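Local coordinates for protein chitinase A (Pteris ryukyuensis, PDB 4RL3) that probably hydrolyses chitin as the catalytic domain of a family 18 class III chitinase, part of a longer fern protein, at residues Ala215-Gly220 with Ser227-Ala232; Gln183-Gly188 with Gly244-Ser249. All blocks are in the same frame, centred on the assembly; numbering follows the deposited sequence.

Contact 1 of 2, residues Ala215-Gly220 with Ser227-Ala232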
loop_
_atom_site.group_PDB
_atom_site.type_symbol
_atom_site.label_atom_id
_atom_site.label_comp_id
_atom_site.label_asym_id
_atom_site.label_seq_id
_atom_site.Cartn_x
_atom_site.Cartn_y
_atom_site.Cartn_z
ATOM N N ALA A 215 9.079 4.654 5.354
ATOM C CA ALA A 215 9.563 3.553 6.160
ATOM C C ALA A 215 8.386 2.684 6.528
ATOM O O ALA A 215 7.238 3.116 6.438
ATOM C CB ALA A 215 10.245 4.071 7.415
ATOM N N SER A 216 8.661 1.455 6.941
ATOM C CA SER A 216 7.602 0.520 7.296
ATOM C C SER A 216 8.062 -0.617 8.189
ATOM O O SER A 216 9.267 -0.912 8.319
ATOM C CB SER A 216 6.953 -0.069 6.044
ATOM O OG SER A 216 7.905 -0.753 5.252
ATOM N N PHE A 217 7.072 -1.243 8.810
ATOM C CA PHE A 217 7.251 -2.476 9.542
ATOM C C PHE A 217 5.970 -3.296 9.528
ATOM O O PHE A 217 4.908 -2.795 9.166
ATOM C CB PHE A 217 7.761 -2.223 10.980
ATOM C CG PHE A 217 6.892 -1.309 11.817
ATOM C CD1 PHE A 217 5.810 -1.810 12.520
ATOM C CD2 PHE A 217 7.185 0.042 11.928
ATOM C CE1 PHE A 217 5.023 -0.979 13.308
ATOM C CE2 PHE A 217 6.412 0.878 12.713
ATOM C CZ PHE A 217 5.320 0.356 13.397
ATOM N N SER A 218 6.093 -4.566 9.902
ATOM C CA SER A 218 4.958 -5.451 10.033
ATOM C C SER A 218 4.603 -5.620 11.496
ATOM O O SER A 218 5.485 -5.682 12.354
ATOM C CB SER A 218 5.270 -6.816 9.421
ATOM O OG SER A 218 4.307 -7.791 9.802
ATOM N N THR A 219 3.302 -5.708 11.762
ATOM C CA THR A 219 2.798 -6.077 13.070
ATOM C C THR A 219 2.316 -7.536 13.072
ATOM O O THR A 219 1.714 -8.001 14.048
ATOM C CB THR A 219 1.653 -5.142 13.475
ATOM O OG1 THR A 219 0.719 -5.044 12.388
ATOM C CG2 THR A 219 2.203 -3.748 13.814
ATOM N N GLY A 220 2.612 -8.272 12.007
ATOM C CA GLY A 220 2.202 -9.668 11.891
ATOM C C GLY A 220 3.293 -10.670 12.229
ATOM O O GLY A 220 3.168 -11.858 11.896
ATOM N N SER A 227 9.747 -1.905 17.416
ATOM C CA SER A 227 10.425 -0.967 18.304
ATOM C C SER A 227 11.778 -0.544 17.727
ATOM O O SER A 227 12.176 0.608 17.825
ATOM C CB SER A 227 10.610 -1.566 19.700
ATOM O OG SER A 227 11.372 -2.752 19.654
ATOM N N THR A 228 12.449 -1.480 17.070
ATOM C CA THR A 228 13.735 -1.206 16.431
ATOM C C THR A 228 13.555 -0.299 15.215
ATOM O O THR A 228 14.304 0.661 15.013
ATOM C CB THR A 228 14.411 -2.521 16.043
ATOM O OG1 THR A 228 14.689 -3.253 17.240
ATOM C CG2 THR A 228 15.707 -2.280 15.262
ATOM N N VAL A 229 12.547 -0.595 14.410
ATOM C CA VAL A 229 12.246 0.268 13.278
ATOM C C VAL A 229 11.902 1.688 13.728
ATOM O O VAL A 229 12.343 2.665 13.114
ATOM C CB VAL A 229 11.099 -0.305 12.421
ATOM C CG1 VAL A 229 10.721 0.678 11.321
ATOM C CG2 VAL A 229 11.505 -1.642 11.830
ATOM N N LEU A 230 11.122 1.811 14.804
ATOM C CA LEU A 230 10.752 3.127 15.306
ATOM C C LEU A 230 11.982 3.924 15.754
ATOM O O LEU A 230 12.066 5.126 15.512
ATOM C CB LEU A 230 9.682 3.023 16.405
ATOM C CG LEU A 230 8.309 2.620 15.855
ATOM C CD1 LEU A 230 7.416 2.017 16.928
ATOM C CD2 LEU A 230 7.637 3.795 15.169
ATOM N N SER A 231 12.954 3.236 16.349
ATOM C CA SER A 231 14.228 3.867 16.692
ATOM C C SER A 231 14.976 4.383 15.454
ATOM O O SER A 231 15.438 5.525 15.428
ATOM C CB SER A 231 15.097 2.899 17.490
ATOM O OG SER A 231 14.533 2.652 18.761
ATOM N N ALA A 232 15.052 3.559 14.418
ATOM C CA ALA A 232 15.644 3.984 13.147
ATOM C C ALA A 232 14.899 5.167 12.547
ATOM O O ALA A 232 15.498 6.083 12.000
ATOM C CB ALA A 232 15.654 2.830 12.156
#
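Phe217 and Val229 carry most of this contact, with Leu230 adding a smaller share. Strand 215-218 and helix segment 227-232 run antiparallel at 171°, their axes 8.6 Å apart at the closest approach.

The apolar contacts centre on the Phe217 ring. CB of Phe217 points at the helix, with CG held between the backbone N and the carbonyl carbon (chi1 57°). The ring carbon Phe217 CD2 meets Val229 CG1 at 3.6 Å. The base of the same side chain is also in contact, with Phe217 CB 3.9 Å from Val229 CG2. One valine branch thus meets the ring and the other meets its CB. Further round the ring, Phe217 CE2 lies 4.0 Å from Leu230 CD2. Both approaches to the ring are oblique. Tyr262 of helix 261-271 packs against both Phe217 and Leu230.

No hydrogen bond joins the two segments. Val229 CG1 also touches the carbonyl oxygen Ser216 O at 3.7 Å, and that oxygen is hydrogen-bonded to Tyr196 OH. CB of Ser216 points away from the helix, and its OG is hydrogen-bonded to Phe182 O and Phe184 N.

The remaining polar bonds stay within each segment. Ser218 OG accepts from Gly220 N at 2.8 Å and forms an ST turn where the strand ends. On the helix, Ser231 OG reaches back to Ser227 O at 3.3 Å. The same oxygen takes the helix bond from Ser231 N, so it has two donors.

All four touching residues are buried. They seal a helix against its preceding strand in the beta-alpha-beta unit of strand 215-218, helix 226-238 and strand 244-248, as expected for the TIM barrel of family 18.

Contact 2 of 2, residues Gln183-Gly188 with Gly244-Ser249; sequences QFYSYG and GIFIFS. With ACT (acetate ion), chain E; EDO (1,2-ethanediol), chain C.
Tyr185 has its CB pointing to strand 244-248, and CG set between the backbone N and the carbonyl carbon (chi1 42°) puts the hydroxyl end of the ring there. Phe248 has CG anti to its backbone N (chi1 -165°); its CB faces the tyrosine, while the ring itself turns off to one side. The hydroxyl end of Tyr185 therefore meets the base of Phe248, with Tyr185 OH 3.4 Å from Phe248 CB. The two ring planes differ by 20°, but with centroids 5.8 Å apart there is little stacking.

Phe246 meets Tyr185 edge to edge. Its CE2 lies 3.5 Å from Tyr185 OH and 3.7 Å from Tyr185 CE1. Gln183 CB covers one face of the tyrosine ring, near its rim.

No hydrogen bond crosses between the segments, but Tyr185 OH donates to acetate OXT at 2.6 Å. OXT also lies over one face of the Phe248 ring, near its rim, and Ser249 CB lies over the other. Gln183 is close to the acetate too; its NE2 is hydrogen-bonded to Ala157 O. Ser249 OG pairs with O2 of a 1,2-ethanediol at 2.6 Å and caps the next helix at Gly252 N. Both small molecules probably come from the crystallisation liquor.

The loop is braced internally by Ser186 OG, hydrogen-bonded to Gln183 O at 2.7 Å. The peptide bond between Phe248 and Ser249 is cis. A non-proline cis peptide after the last barrel strand is a known feature of family 18 chitinases. The whole arrangement is consistent with the family's substrate cleft at the C-terminal ends of the strands.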
loop_
_atom_site.group_PDB
_atom_site.type_symbol
_atom_site.label_atom_id
_atom_site.label_comp_id
_atom_site.label_asym_id
_atom_site.label_seq_id
_atom_site.Cartn_x
_atom_site.Cartn_y
_atom_site.Cartn_z
ATOM N N GLN A 183 8.486 -2.121 1.215
ATOM C CA GLN A 183 8.229 -3.108 2.257
ATOM C C GLN A 183 9.500 -3.504 3.009
ATOM O O GLN A 183 10.160 -4.487 2.662
ATOM C CB GLN A 183 7.599 -4.357 1.655
ATOM C CG GLN A 183 6.273 -4.113 0.947
ATOM C CD GLN A 183 5.682 -5.403 0.411
ATOM O OE1 GLN A 183 5.841 -6.468 1.004
ATOM N NE2 GLN A 183 5.019 -5.317 -0.731
ATOM N N PHE A 184 9.819 -2.768 4.067
ATOM C CA PHE A 184 11.053 -3.023 4.831
ATOM C C PHE A 184 10.949 -4.248 5.727
ATOM O O PHE A 184 11.969 -4.761 6.199
ATOM C CB PHE A 184 11.451 -1.782 5.623
ATOM C CG PHE A 184 11.992 -0.685 4.753
ATOM C CD1 PHE A 184 13.302 -0.736 4.277
ATOM C CD2 PHE A 184 11.192 0.381 4.365
ATOM C CE1 PHE A 184 13.795 0.262 3.452
ATOM C CE2 PHE A 184 11.689 1.388 3.554
ATOM C CZ PHE A 184 12.991 1.328 3.085
ATOM N N TYR A 185 9.729 -4.742 5.904
ATOM C CA TYR A 185 9.488 -5.986 6.627
ATOM C C TYR A 185 9.861 -7.222 5.806
ATOM O O TYR A 185 9.727 -8.348 6.293
ATOM C CB TYR A 185 8.042 -6.054 7.150
ATOM C CG TYR A 185 6.979 -5.573 6.185
ATOM C CD1 TYR A 185 6.607 -4.232 6.145
ATOM C CD2 TYR A 185 6.337 -6.453 5.329
ATOM C CE1 TYR A 185 5.635 -3.781 5.264
ATOM C CE2 TYR A 185 5.352 -6.019 4.455
ATOM C CZ TYR A 185 5.007 -4.690 4.418
ATOM O OH TYR A 185 4.037 -4.258 3.550
ATOM N N SER A 186 10.331 -7.014 4.569
ATOM C CA SER A 186 10.975 -8.070 3.779
ATOM C C SER A 186 12.358 -8.436 4.339
ATOM O O SER A 186 12.888 -9.494 4.003
ATOM C CB SER A 186 11.116 -7.625 2.312
ATOM O OG SER A 186 11.927 -6.464 2.203
ATOM N N TYR A 187 12.953 -7.564 5.153
ATOM C CA TYR A 187 14.281 -7.825 5.714
ATOM C C TYR A 187 14.178 -8.647 6.997
ATOM O O TYR A 187 13.083 -8.871 7.520
ATOM C CB TYR A 187 15.058 -6.518 5.924
ATOM C CG TYR A 187 15.335 -5.810 4.619
ATOM C CD1 TYR A 187 16.108 -6.414 3.630
ATOM C CD2 TYR A 187 14.797 -4.560 4.352
ATOM C CE1 TYR A 187 16.344 -5.793 2.422
ATOM C CE2 TYR A 187 15.025 -3.924 3.145
ATOM C CZ TYR A 187 15.802 -4.537 2.182
ATOM O OH TYR A 187 16.029 -3.908 0.975
ATOM N N GLY A 188 15.323 -9.113 7.485
ATOM C CA GLY A 188 15.338 -10.071 8.582
ATOM C C GLY A 188 14.945 -9.522 9.938
ATOM O O GLY A 188 15.154 -8.345 10.243
ATOM N N GLY A 244 7.337 9.699 5.983
ATOM C CA GLY A 244 6.234 9.001 6.614
ATOM C C GLY A 244 6.550 7.553 6.904
ATOM O O GLY A 244 7.665 7.076 6.642
ATOM N N ILE A 245 5.551 6.868 7.446
ATOM C CA ILE A 245 5.652 5.477 7.862
ATOM C C ILE A 245 4.362 4.766 7.474
ATOM O O ILE A 245 3.283 5.342 7.593
ATOM C CB ILE A 245 5.816 5.361 9.403
ATOM C CG1 ILE A 245 7.104 6.043 9.867
ATOM C CG2 ILE A 245 5.813 3.911 9.850
ATOM C CD1 ILE A 245 7.213 6.190 11.363
ATOM N N PHE A 246 4.461 3.514 7.025
ATOM C CA PHE A 246 3.266 2.668 6.931
ATOM C C PHE A 246 3.443 1.332 7.645
ATOM O O PHE A 246 4.562 0.865 7.853
ATOM C CB PHE A 246 2.800 2.466 5.479
ATOM C CG PHE A 246 3.629 1.489 4.684
ATOM C CD1 PHE A 246 4.775 1.897 4.031
ATOM C CD2 PHE A 246 3.243 0.156 4.581
ATOM C CE1 PHE A 246 5.529 0.998 3.289
ATOM C CE2 PHE A 246 3.998 -0.748 3.853
ATOM C CZ PHE A 246 5.143 -0.332 3.205
ATOM N N ILE A 247 2.309 0.729 7.997
ATOM C CA ILE A 247 2.259 -0.544 8.709
ATOM C C ILE A 247 1.419 -1.545 7.944
ATOM O O ILE A 247 0.339 -1.220 7.450
ATOM C CB ILE A 247 1.689 -0.364 10.133
ATOM C CG1 ILE A 247 2.687 0.435 10.980
ATOM C CG2 ILE A 247 1.355 -1.709 10.785
ATOM C CD1 ILE A 247 2.137 0.854 12.334
ATOM N N PHE A 248 1.961 -2.747 7.808
ATOM C CA PHE A 248 1.211 -3.907 7.360
ATOM C C PHE A 248 1.056 -4.804 8.590
ATOM O O PHE A 248 2.024 -5.452 8.998
ATOM C CB PHE A 248 1.992 -4.605 6.242
ATOM C CG PHE A 248 1.169 -5.579 5.467
ATOM C CD1 PHE A 248 0.388 -5.141 4.406
ATOM C CD2 PHE A 248 1.147 -6.912 5.802
ATOM C CE1 PHE A 248 -0.386 -6.014 3.687
ATOM C CE2 PHE A 248 0.370 -7.802 5.085
ATOM C CZ PHE A 248 -0.405 -7.350 4.031
ATOM N N SER A 249 -0.108 -4.857 9.239
ATOM C CA SER A 249 -1.391 -4.300 8.801
ATOM C C SER A 249 -2.294 -4.190 10.020
ATOM O O SER A 249 -1.995 -4.763 11.072
ATOM C CB SER A 249 -2.065 -5.261 7.831
ATOM O OG SER A 249 -2.262 -6.537 8.434
HETATM C C ACT E . 2.177 -5.777 1.203
HETATM O O ACT E . 1.678 -6.670 0.471
HETATM O OXT ACT E . 2.881 -6.175 2.166
HETATM C CH3 ACT E . 1.926 -4.316 0.946
HETATM C C1 EDO C . -3.655 -6.998 4.973
HETATM O O1 EDO C . -4.957 -6.483 5.310
HETATM C C2 EDO C . -3.438 -8.408 5.529
HETATM O O2 EDO C . -3.330 -8.394 6.949
#

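How the contacts relate
The centres of contacts 1 and 2 are about 7 Å apart, on the same side of the chain's centre. Along the chain the order is 183-188, 215-220, 227-232, 244-249, so both halves of contact 1 fall between those of contact 2. Strands 215-218 and 244-248 are parallel neighbours in the barrel sheet, and helix 226-238 connects them. Ala215 O probably hydrogen-bonds to Phe246 N. Contact 1 lies between the strand and its outer helix. Contact 2 lies on the inner side, beside the bound acetate. Strand 215-218 thus separates outer helix packing from the probable substrate cleft.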